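Abbfa_003403 (PDB 4ZXH) probably condenses, activates, carries and releases amino acid building blocks as a four-domain nonribosomal peptide synthetase bearing a phosphopantetheine arm. Local coordinates at residues A[813-821]-A[834-845]; A[1190-1200]-A[1216-1227]. All blocks are in the same frame, centred on the assembly; numbering follows the deposited sequence.

Interaction 1 of 2, residues A[813-821]-A[834-845]; sequences WIGGDGLAV and FRTLPSLPNAGR
Arg845 reaches across to the backbone of Ala820 and Val821 with its guanidinium group, which supplies the hydrogen bonds across the contact. With CG anti to the backbone N (chi1 -165°) and the chain extended from CG to NE, the group reaches both carbonyls. NH1 donates to Ala820 O at 3.0 Å, nearly straight at 166° and close to the guanidinium plane; NH2 makes a weak, bent bond (134°) to Val821 O. Phe834 CD1 lies over one face of the same group. Leu819 packs alongside, its CD2 meeting the edge of the Phe834 ring at CD1 (3.7 Å) and resting against Arg845 CG at 3.9 Å.

Trp813 forms a second, apolar cluster. Leu837 CD1 sits over one face of the indole, 3.8 Å from the centroid of the six-membered ring, a CH-pi contact, while Arg835 NH1 lies at the ring's edge. Leu797 and Leu846, on the flanking strands, extend this cluster. The setting is that of the curled antiparallel sheet of the adenylation domain, the beta-barrel-like subdomain characteristic of ANL enzymes, where strand 809-816 and the loop that follows it pack against the connection between strands 834-835 and 846-855.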
loop_
_atom_site.group_PDB
_atom_site.type_symbol
_atom_site.label_atom_id
_atom_site.label_comp_id
_atom_site.label_asym_id
_atom_site.label_seq_id
_atom_site.Cartn_x
_atom_site.Cartn_y
_atom_site.Cartn_z
ATOM N N TRP A 813 24.549 -5.033 17.374
ATOM C CA TRP A 813 25.826 -4.831 18.068
ATOM C C TRP A 813 26.876 -5.728 17.428
ATOM O O TRP A 813 26.552 -6.850 17.029
ATOM C CB TRP A 813 25.720 -5.143 19.560
ATOM C CG TRP A 813 24.910 -4.174 20.374
ATOM C CD1 TRP A 813 23.573 -3.898 20.242
ATOM C CD2 TRP A 813 25.374 -3.382 21.473
ATOM N NE1 TRP A 813 23.184 -2.980 21.188
ATOM C CE2 TRP A 813 24.269 -2.646 21.953
ATOM C CE3 TRP A 813 26.620 -3.217 22.091
ATOM C CZ2 TRP A 813 24.375 -1.759 23.021
ATOM C CZ3 TRP A 813 26.721 -2.337 23.150
ATOM C CH2 TRP A 813 25.603 -1.619 23.604
ATOM N N ILE A 814 28.120 -5.249 17.343
ATOM C CA ILE A 814 29.196 -5.986 16.677
ATOM C C ILE A 814 30.378 -6.255 17.597
ATOM O O ILE A 814 30.886 -5.340 18.241
ATOM C CB ILE A 814 29.739 -5.225 15.444
ATOM C CG1 ILE A 814 28.649 -5.027 14.398
ATOM C CG2 ILE A 814 30.955 -5.949 14.839
ATOM C CD1 ILE A 814 29.163 -4.417 13.133
ATOM N N GLY A 815 30.836 -7.503 17.640
ATOM C CA GLY A 815 31.967 -7.845 18.480
ATOM C C GLY A 815 33.094 -8.480 17.699
ATOM O O GLY A 815 32.915 -8.853 16.540
ATOM N N GLY A 816 34.257 -8.608 18.335
ATOM C CA GLY A 816 35.388 -9.269 17.708
ATOM C C GLY A 816 36.589 -8.396 17.398
ATOM O O GLY A 816 36.769 -7.319 17.980
ATOM N N ASP A 817 37.415 -8.864 16.467
ATOM C CA ASP A 817 38.706 -8.224 16.186
ATOM C C ASP A 817 38.636 -6.948 15.330
ATOM O O ASP A 817 39.655 -6.274 15.133
ATOM C CB ASP A 817 39.649 -9.230 15.509
ATOM C CG ASP A 817 40.136 -10.321 16.464
ATOM O OD1 ASP A 817 39.921 -10.176 17.693
ATOM O OD2 ASP A 817 40.742 -11.315 15.985
ATOM N N GLY A 818 37.459 -6.607 14.818
ATOM C CA GLY A 818 37.347 -5.437 13.958
ATOM C C GLY A 818 37.270 -4.131 14.739
ATOM O O GLY A 818 37.407 -3.038 14.177
ATOM N N LEU A 819 37.063 -4.233 16.049
ATOM C CA LEU A 819 36.741 -3.037 16.817
ATOM C C LEU A 819 37.842 -1.987 16.813
ATOM O O LEU A 819 39.022 -2.306 16.882
ATOM C CB LEU A 819 36.396 -3.402 18.254
ATOM C CG LEU A 819 34.885 -3.376 18.463
ATOM C CD1 LEU A 819 34.222 -4.505 17.690
ATOM C CD2 LEU A 819 34.530 -3.434 19.930
ATOM N N ALA A 820 37.434 -0.728 16.732
ATOM C CA ALA A 820 38.358 0.392 16.876
ATOM C C ALA A 820 38.983 0.406 18.255
ATOM O O ALA A 820 38.439 -0.182 19.197
ATOM C CB ALA A 820 37.648 1.687 16.627
ATOM N N VAL A 821 40.125 1.080 18.369
ATOM C CA VAL A 821 40.759 1.318 19.660
ATOM C C VAL A 821 39.885 2.236 20.524
ATOM O O VAL A 821 39.518 1.890 21.662
ATOM C CB VAL A 821 42.144 1.945 19.495
ATOM C CG1 VAL A 821 42.741 2.276 20.865
ATOM C CG2 VAL A 821 43.057 1.028 18.682
ATOM N N PHE A 834 31.504 1.647 23.092
ATOM C CA PHE A 834 32.257 0.388 23.165
ATOM C C PHE A 834 32.208 -0.185 24.580
ATOM O O PHE A 834 32.815 0.360 25.501
ATOM C CB PHE A 834 33.719 0.584 22.746
ATOM C CG PHE A 834 33.904 1.102 21.338
ATOM C CD1 PHE A 834 34.109 0.229 20.281
ATOM C CD2 PHE A 834 33.922 2.466 21.080
ATOM C CE1 PHE A 834 34.300 0.701 18.988
ATOM C CE2 PHE A 834 34.118 2.949 19.778
ATOM C CZ PHE A 834 34.304 2.063 18.738
ATOM N N ARG A 835 31.480 -1.283 24.752
ATOM C CA ARG A 835 31.238 -1.867 26.069
ATOM C C ARG A 835 31.253 -3.380 25.993
ATOM O O ARG A 835 31.035 -3.961 24.923
ATOM C CB ARG A 835 29.871 -1.445 26.630
ATOM C CG ARG A 835 29.580 0.024 26.632
ATOM C CD ARG A 835 28.104 0.280 26.718
ATOM N NE ARG A 835 27.600 0.055 28.060
ATOM C CZ ARG A 835 26.308 -0.045 28.362
ATOM N NH1 ARG A 835 25.386 0.054 27.400
ATOM N NH2 ARG A 835 25.935 -0.250 29.626
ATOM N N THR A 836 31.480 -4.019 27.135
ATOM C CA THR A 836 31.030 -5.389 27.306
ATOM C C THR A 836 29.656 -5.327 27.951
ATOM O O THR A 836 29.328 -4.350 28.628
ATOM C CB THR A 836 31.951 -6.203 28.179
ATOM O OG1 THR A 836 31.745 -5.822 29.545
ATOM C CG2 THR A 836 33.389 -5.963 27.780
ATOM N N LEU A 837 28.852 -6.361 27.743
ATOM C CA LEU A 837 27.512 -6.354 28.296
ATOM C C LEU A 837 27.300 -7.538 29.233
ATOM O O LEU A 837 27.771 -8.642 28.957
ATOM C CB LEU A 837 26.489 -6.361 27.167
ATOM C CG LEU A 837 26.513 -5.121 26.267
ATOM C CD1 LEU A 837 25.595 -5.304 25.052
ATOM C CD2 LEU A 837 26.116 -3.894 27.064
ATOM N N PRO A 838 26.604 -7.310 30.360
ATOM C CA PRO A 838 26.333 -8.372 31.343
ATOM C C PRO A 838 25.518 -9.505 30.743
ATOM O O PRO A 838 25.689 -10.660 31.114
ATOM C CB PRO A 838 25.542 -7.653 32.435
ATOM C CG PRO A 838 25.970 -6.223 32.315
ATOM C CD PRO A 838 26.145 -5.995 30.836
ATOM N N SER A 839 24.654 -9.161 29.799
ATOM C CA SER A 839 23.787 -10.129 29.140
ATOM C C SER A 839 24.522 -10.942 28.072
ATOM O O SER A 839 23.932 -11.814 27.432
ATOM C CB SER A 839 22.603 -9.399 28.520
ATOM O OG SER A 839 23.039 -8.138 28.028
ATOM N N LEU A 840 25.800 -10.632 27.869
ATOM C CA LEU A 840 26.656 -11.372 26.939
ATOM C C LEU A 840 28.063 -11.504 27.522
ATOM O O LEU A 840 29.042 -11.051 26.924
ATOM C CB LEU A 840 26.711 -10.681 25.567
ATOM C CG LEU A 840 25.533 -10.859 24.608
ATOM C CD1 LEU A 840 25.770 -10.086 23.314
ATOM C CD2 LEU A 840 25.282 -12.331 24.310
ATOM N N PRO A 841 28.174 -12.151 28.685
ATOM C CA PRO A 841 29.401 -12.054 29.488
ATOM C C PRO A 841 30.607 -12.710 28.821
ATOM O O PRO A 841 31.726 -12.518 29.286
ATOM C CB PRO A 841 29.026 -12.784 30.779
ATOM C CG PRO A 841 28.051 -13.817 30.330
ATOM C CD PRO A 841 27.266 -13.194 29.188
ATOM N N ASN A 842 30.380 -13.460 27.746
ATOM C CA ASN A 842 31.455 -14.176 27.067
ATOM C C ASN A 842 31.777 -13.606 25.696
ATOM O O ASN A 842 32.620 -14.143 24.979
ATOM C CB ASN A 842 31.100 -15.658 26.932
ATOM C CG ASN A 842 31.244 -16.409 28.242
ATOM O OD1 ASN A 842 32.025 -16.016 29.115
ATOM N ND2 ASN A 842 30.495 -17.493 28.388
ATOM N N ALA A 843 31.112 -12.508 25.345
ATOM C CA ALA A 843 31.185 -11.952 23.999
ATOM C C ALA A 843 32.245 -10.857 23.860
ATOM O O ALA A 843 32.434 -10.301 22.774
ATOM C CB ALA A 843 29.829 -11.415 23.594
ATOM N N GLY A 844 32.927 -10.555 24.962
ATOM C CA GLY A 844 33.955 -9.538 24.979
ATOM C C GLY A 844 33.439 -8.143 24.694
ATOM O O GLY A 844 32.247 -7.854 24.824
ATOM N N ARG A 845 34.363 -7.272 24.307
ATOM C CA ARG A 845 34.048 -5.900 23.964
ATOM C C ARG A 845 33.177 -5.855 22.702
ATOM O O ARG A 845 33.420 -6.596 21.743
ATOM C CB ARG A 845 35.348 -5.119 23.774
ATOM C CG ARG A 845 35.218 -3.606 23.761
ATOM C CD ARG A 845 36.593 -3.002 23.933
ATOM N NE ARG A 845 36.625 -1.546 23.855
ATOM C CZ ARG A 845 37.133 -0.871 22.828
ATOM N NH1 ARG A 845 37.655 -1.522 21.788
ATOM N NH2 ARG A 845 37.136 0.456 22.849
#

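Interaction 2 of 2, residues A[1190-1200]-A[1216-1227]; sequences LAAPYGKKLTI and HVLKEAKAINVL
Leu1198 presses into the end of helix 1210-1223 and can be followed atom by atom. CB meets Ile1224 CD1 at 3.8 Å. Beyond it CG, anti to the backbone N (chi1 176°), carries the two methyl branches toward the helix: CD1 touches the same Ile1224 CD1 and, at 4.1 Å, Glu1220 CB, whereas CD2 comes to rest against the backbone at Ala1221 CA. The side chain thus reaches from Glu1220 in the last turn to Ile1224, just past the helix end, and Ile1224 CD1 is shared with Ala1191 CB, 3.9 Å away.

On one flank, Ile1200 brings CG2 to the edge of the His1216 ring at CD2 (3.6 Å) and CD1 to Glu1220 CG. On the other, Val1226 CG1 packs obliquely against the Tyr1194 ring at CD2. A water donates to both Val1226 O and Tyr1194 OH, and that hydroxyl is also bonded to Pro974 O. Lys1196 stretches alongside Val1226 in the reverse direction; its NZ donates to Ile1224 O over 3.0 Å. The helix leading into each segment ends in a Schellman motif, with Gly1195 and Asn1225 as the C-prime residues; Lys1196 and Val1226, which touch across the contact, directly follow them.

Helix 1179-1191 backs the cluster through Ala1187, which touches Leu1198 and Ile1200, while Phe1236 of helix 1233-1251 covers Val1217 and Leu1227. The whole lies in the helical insertion between strands 1157-1163 and 1262-1267 of the thioesterase sheet, the place of the lid in alpha/beta-hydrolase thioesterases.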
loop_
_atom_site.group_PDB
_atom_site.type_symbol
_atom_site.label_atom_id
_atom_site.label_comp_id
_atom_site.label_asym_id
_atom_site.label_seq_id
_atom_site.Cartn_x
_atom_site.Cartn_y
_atom_site.Cartn_z
ATOM N N LEU A 1190 -17.507 28.179 -23.422
ATOM C CA LEU A 1190 -17.032 26.982 -22.748
ATOM C C LEU A 1190 -16.613 27.267 -21.303
ATOM O O LEU A 1190 -16.850 26.469 -20.409
ATOM C CB LEU A 1190 -15.849 26.423 -23.523
ATOM C CG LEU A 1190 -15.472 24.962 -23.462
ATOM C CD1 LEU A 1190 -16.694 24.103 -23.699
ATOM C CD2 LEU A 1190 -14.428 24.735 -24.542
ATOM N N ALA A 1191 -15.969 28.412 -21.084
ATOM C CA ALA A 1191 -15.406 28.737 -19.780
ATOM C C ALA A 1191 -16.361 29.504 -18.875
ATOM O O ALA A 1191 -16.264 29.411 -17.642
ATOM C CB ALA A 1191 -14.135 29.526 -19.954
ATOM N N ALA A 1192 -17.263 30.276 -19.478
ATOM C CA ALA A 1192 -18.154 31.137 -18.711
ATOM C C ALA A 1192 -19.017 30.370 -17.692
ATOM O O ALA A 1192 -19.286 30.880 -16.604
ATOM C CB ALA A 1192 -19.023 31.941 -19.637
ATOM N N PRO A 1193 -19.441 29.137 -18.017
ATOM C CA PRO A 1193 -20.255 28.510 -16.981
ATOM C C PRO A 1193 -19.507 28.233 -15.709
ATOM O O PRO A 1193 -20.204 28.023 -14.717
ATOM C CB PRO A 1193 -20.700 27.204 -17.629
ATOM C CG PRO A 1193 -20.722 27.518 -19.070
ATOM C CD PRO A 1193 -19.508 28.376 -19.273
ATOM N N TYR A 1194 -18.165 28.269 -15.728
ATOM C CA TYR A 1194 -17.320 28.069 -14.535
ATOM C C TYR A 1194 -16.770 29.401 -13.999
ATOM O O TYR A 1194 -15.817 29.432 -13.218
ATOM C CB TYR A 1194 -16.144 27.108 -14.851
ATOM C CG TYR A 1194 -16.573 25.768 -15.399
ATOM C CD1 TYR A 1194 -16.701 24.657 -14.577
ATOM C CD2 TYR A 1194 -16.898 25.621 -16.737
ATOM C CE1 TYR A 1194 -17.138 23.426 -15.086
ATOM C CE2 TYR A 1194 -17.339 24.403 -17.251
ATOM C CZ TYR A 1194 -17.456 23.312 -16.429
ATOM O OH TYR A 1194 -17.888 22.115 -16.962
ATOM N N GLY A 1195 -17.342 30.514 -14.434
ATOM C CA GLY A 1195 -16.865 31.816 -13.983
ATOM C C GLY A 1195 -15.449 32.168 -14.433
ATOM O O GLY A 1195 -14.753 32.963 -13.786
ATOM N N LYS A 1196 -15.028 31.594 -15.558
ATOM C CA LYS A 1196 -13.713 31.867 -16.119
ATOM C C LYS A 1196 -13.830 32.521 -17.483
ATOM O O LYS A 1196 -14.747 32.217 -18.240
ATOM C CB LYS A 1196 -12.908 30.577 -16.215
ATOM C CG LYS A 1196 -12.735 29.909 -14.879
ATOM C CD LYS A 1196 -12.095 28.540 -14.974
ATOM C CE LYS A 1196 -11.642 28.085 -13.590
ATOM N NZ LYS A 1196 -11.225 26.654 -13.564
ATOM N N LYS A 1197 -12.927 33.448 -17.785
ATOM C CA LYS A 1197 -12.813 33.964 -19.147
ATOM C C LYS A 1197 -11.783 33.149 -19.884
ATOM O O LYS A 1197 -10.700 32.908 -19.388
ATOM C CB LYS A 1197 -12.415 35.445 -19.186
ATOM C CG LYS A 1197 -13.505 36.398 -18.765
ATOM C CD LYS A 1197 -12.945 37.782 -18.569
ATOM C CE LYS A 1197 -12.975 38.575 -19.838
ATOM N NZ LYS A 1197 -14.391 38.837 -20.192
ATOM N N LEU A 1198 -12.137 32.708 -21.072
ATOM C CA LEU A 1198 -11.170 32.137 -21.977
ATOM C C LEU A 1198 -11.266 32.967 -23.248
ATOM O O LEU A 1198 -12.292 32.964 -23.916
ATOM C CB LEU A 1198 -11.465 30.666 -22.218
ATOM C CG LEU A 1198 -10.583 29.964 -23.233
ATOM C CD1 LEU A 1198 -9.144 30.024 -22.765
ATOM C CD2 LEU A 1198 -11.073 28.540 -23.410
ATOM N N THR A 1199 -10.216 33.728 -23.532
ATOM C CA THR A 1199 -10.208 34.675 -24.637
ATOM C C THR A 1199 -9.242 34.238 -25.737
ATOM O O THR A 1199 -8.046 34.500 -25.670
ATOM C CB THR A 1199 -9.820 36.085 -24.171
ATOM O OG1 THR A 1199 -10.757 36.547 -23.194
ATOM C CG2 THR A 1199 -9.839 37.049 -25.334
ATOM N N ILE A 1200 -9.768 33.545 -26.735
ATOM C CA ILE A 1200 -9.000 33.233 -27.925
ATOM C C ILE A 1200 -9.533 34.144 -29.029
ATOM O O ILE A 1200 -10.622 33.922 -29.560
ATOM C CB ILE A 1200 -9.133 31.762 -28.350
ATOM C CG1 ILE A 1200 -9.051 30.810 -27.155
ATOM C CG2 ILE A 1200 -8.085 31.415 -29.363
ATOM C CD1 ILE A 1200 -7.728 30.768 -26.522
ATOM N N HIS A 1216 -5.655 24.216 -30.754
ATOM C CA HIS A 1216 -5.326 25.332 -29.882
ATOM C C HIS A 1216 -6.413 25.536 -28.830
ATOM O O HIS A 1216 -6.120 25.644 -27.639
ATOM C CB HIS A 1216 -5.119 26.620 -30.658
ATOM C CG HIS A 1216 -4.779 27.777 -29.775
ATOM N ND1 HIS A 1216 -3.586 27.859 -29.090
ATOM C CD2 HIS A 1216 -5.493 28.873 -29.419
ATOM C CE1 HIS A 1216 -3.570 28.967 -28.370
ATOM N NE2 HIS A 1216 -4.714 29.601 -28.550
ATOM N N VAL A 1217 -7.666 25.567 -29.266
ATOM C CA VAL A 1217 -8.772 25.767 -28.337
ATOM C C VAL A 1217 -8.879 24.601 -27.352
ATOM O O VAL A 1217 -9.120 24.809 -26.161
ATOM C CB VAL A 1217 -10.112 25.966 -29.091
ATOM C CG1 VAL A 1217 -11.247 26.116 -28.133
ATOM C CG2 VAL A 1217 -10.034 27.190 -29.997
ATOM N N LEU A 1218 -8.668 23.377 -27.823
ATOM C CA LEU A 1218 -8.735 22.236 -26.918
ATOM C C LEU A 1218 -7.687 22.383 -25.832
ATOM O O LEU A 1218 -7.990 22.284 -24.654
ATOM C CB LEU A 1218 -8.533 20.919 -27.664
ATOM C CG LEU A 1218 -8.504 19.661 -26.783
ATOM C CD1 LEU A 1218 -9.764 19.568 -25.940
ATOM C CD2 LEU A 1218 -8.345 18.420 -27.624
ATOM N N LYS A 1219 -6.457 22.635 -26.257
ATOM C CA LYS A 1219 -5.308 22.741 -25.366
ATOM C C LYS A 1219 -5.544 23.837 -24.325
ATOM O O LYS A 1219 -5.327 23.627 -23.127
ATOM C CB LYS A 1219 -4.035 23.012 -26.188
ATOM C CG LYS A 1219 -2.736 22.853 -25.437
ATOM C CD LYS A 1219 -1.519 23.100 -26.335
ATOM N N GLU A 1220 -6.026 24.992 -24.787
ATOM C CA GLU A 1220 -6.284 26.113 -23.900
ATOM C C GLU A 1220 -7.380 25.784 -22.892
ATOM O O GLU A 1220 -7.214 26.038 -21.691
ATOM C CB GLU A 1220 -6.650 27.367 -24.697
ATOM C CG GLU A 1220 -5.441 28.086 -25.329
ATOM C CD GLU A 1220 -4.349 28.420 -24.316
ATOM O OE1 GLU A 1220 -4.667 28.850 -23.181
ATOM O OE2 GLU A 1220 -3.162 28.232 -24.650
ATOM N N ALA A 1221 -8.487 25.219 -23.381
ATOM C CA ALA A 1221 -9.606 24.820 -22.523
ATOM C C ALA A 1221 -9.158 23.874 -21.408
ATOM O O ALA A 1221 -9.551 24.029 -20.248
ATOM C CB ALA A 1221 -10.680 24.177 -23.335
ATOM N N LYS A 1222 -8.330 22.899 -21.760
ATOM C CA LYS A 1222 -7.718 22.030 -20.768
ATOM C C LYS A 1222 -6.864 22.807 -19.768
ATOM O O LYS A 1222 -6.891 22.541 -18.564
ATOM C CB LYS A 1222 -6.855 20.977 -21.446
ATOM C CG LYS A 1222 -7.619 19.810 -22.006
ATOM C CD LYS A 1222 -6.644 18.863 -22.656
ATOM C CE LYS A 1222 -7.328 17.793 -23.459
ATOM N NZ LYS A 1222 -6.271 16.889 -23.989
ATOM N N ALA A 1223 -6.093 23.762 -20.277
ATOM C CA ALA A 1223 -5.164 24.519 -19.443
ATOM C C ALA A 1223 -5.857 25.275 -18.306
ATOM O O ALA A 1223 -5.213 25.635 -17.328
ATOM C CB ALA A 1223 -4.399 25.460 -20.276
ATOM N N ILE A 1224 -7.157 25.530 -18.434
ATOM C CA ILE A 1224 -7.869 26.191 -17.350
ATOM C C ILE A 1224 -8.890 25.271 -16.712
ATOM O O ILE A 1224 -9.719 25.733 -15.942
ATOM C CB ILE A 1224 -8.606 27.476 -17.796
ATOM C CG1 ILE A 1224 -9.569 27.182 -18.949
ATOM C CG2 ILE A 1224 -7.631 28.575 -18.117
ATOM C CD1 ILE A 1224 -10.421 28.352 -19.327
ATOM N N ASN A 1225 -8.829 23.984 -17.048
ATOM C CA ASN A 1225 -9.604 22.939 -16.367
ATOM C C ASN A 1225 -11.114 22.983 -16.608
ATOM O O ASN A 1225 -11.877 22.633 -15.718
ATOM C CB ASN A 1225 -9.335 23.014 -14.865
ATOM C CG ASN A 1225 -9.090 21.661 -14.231
ATOM O OD1 ASN A 1225 -8.978 20.630 -14.910
ATOM N ND2 ASN A 1225 -8.967 21.665 -12.908
ATOM N N VAL A 1226 -11.549 23.416 -17.793
ATOM C CA VAL A 1226 -12.962 23.306 -18.167
ATOM C C VAL A 1226 -13.246 22.128 -19.148
ATOM O O VAL A 1226 -14.401 21.922 -19.576
ATOM C CB VAL A 1226 -13.487 24.610 -18.788
ATOM C CG1 VAL A 1226 -13.247 25.755 -17.833
ATOM C CG2 VAL A 1226 -12.826 24.869 -20.118
ATOM N N LEU A 1227 -12.191 21.384 -19.491
ATOM C CA LEU A 1227 -12.291 20.063 -20.113
ATOM C C LEU A 1227 -11.283 19.112 -19.458
ATOM O O LEU A 1227 -10.247 19.553 -18.981
ATOM C CB LEU A 1227 -12.036 20.128 -21.624
ATOM C CG LEU A 1227 -13.156 20.733 -22.447
ATOM C CD1 LEU A 1227 -12.782 20.757 -23.928
ATOM C CD2 LEU A 1227 -14.438 19.940 -22.203
HETATM O O HOH W 1 -17.051 21.656 -19.993
#

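Read from the N terminus, the two contacts follow one another in series, neither nested nor crossed. The condensation domain comes first; interaction 1 then closes a loop of twelve intervening residues, which includes helix 827-833, in the adenylation domain. The chain continues through the C-terminal adenylation region and the carrier domain before interaction 2 closes a second loop, fifteen residues long and mostly helical, within the thioesterase domain. The centres of interaction 1 and interaction 2 lie about 70 Å apart, on opposite sides of the chain's centre. Each is a local closure within one domain of a modular enzyme: one between a sheet strand with its following loop and the connection between two further strands, the other among helices.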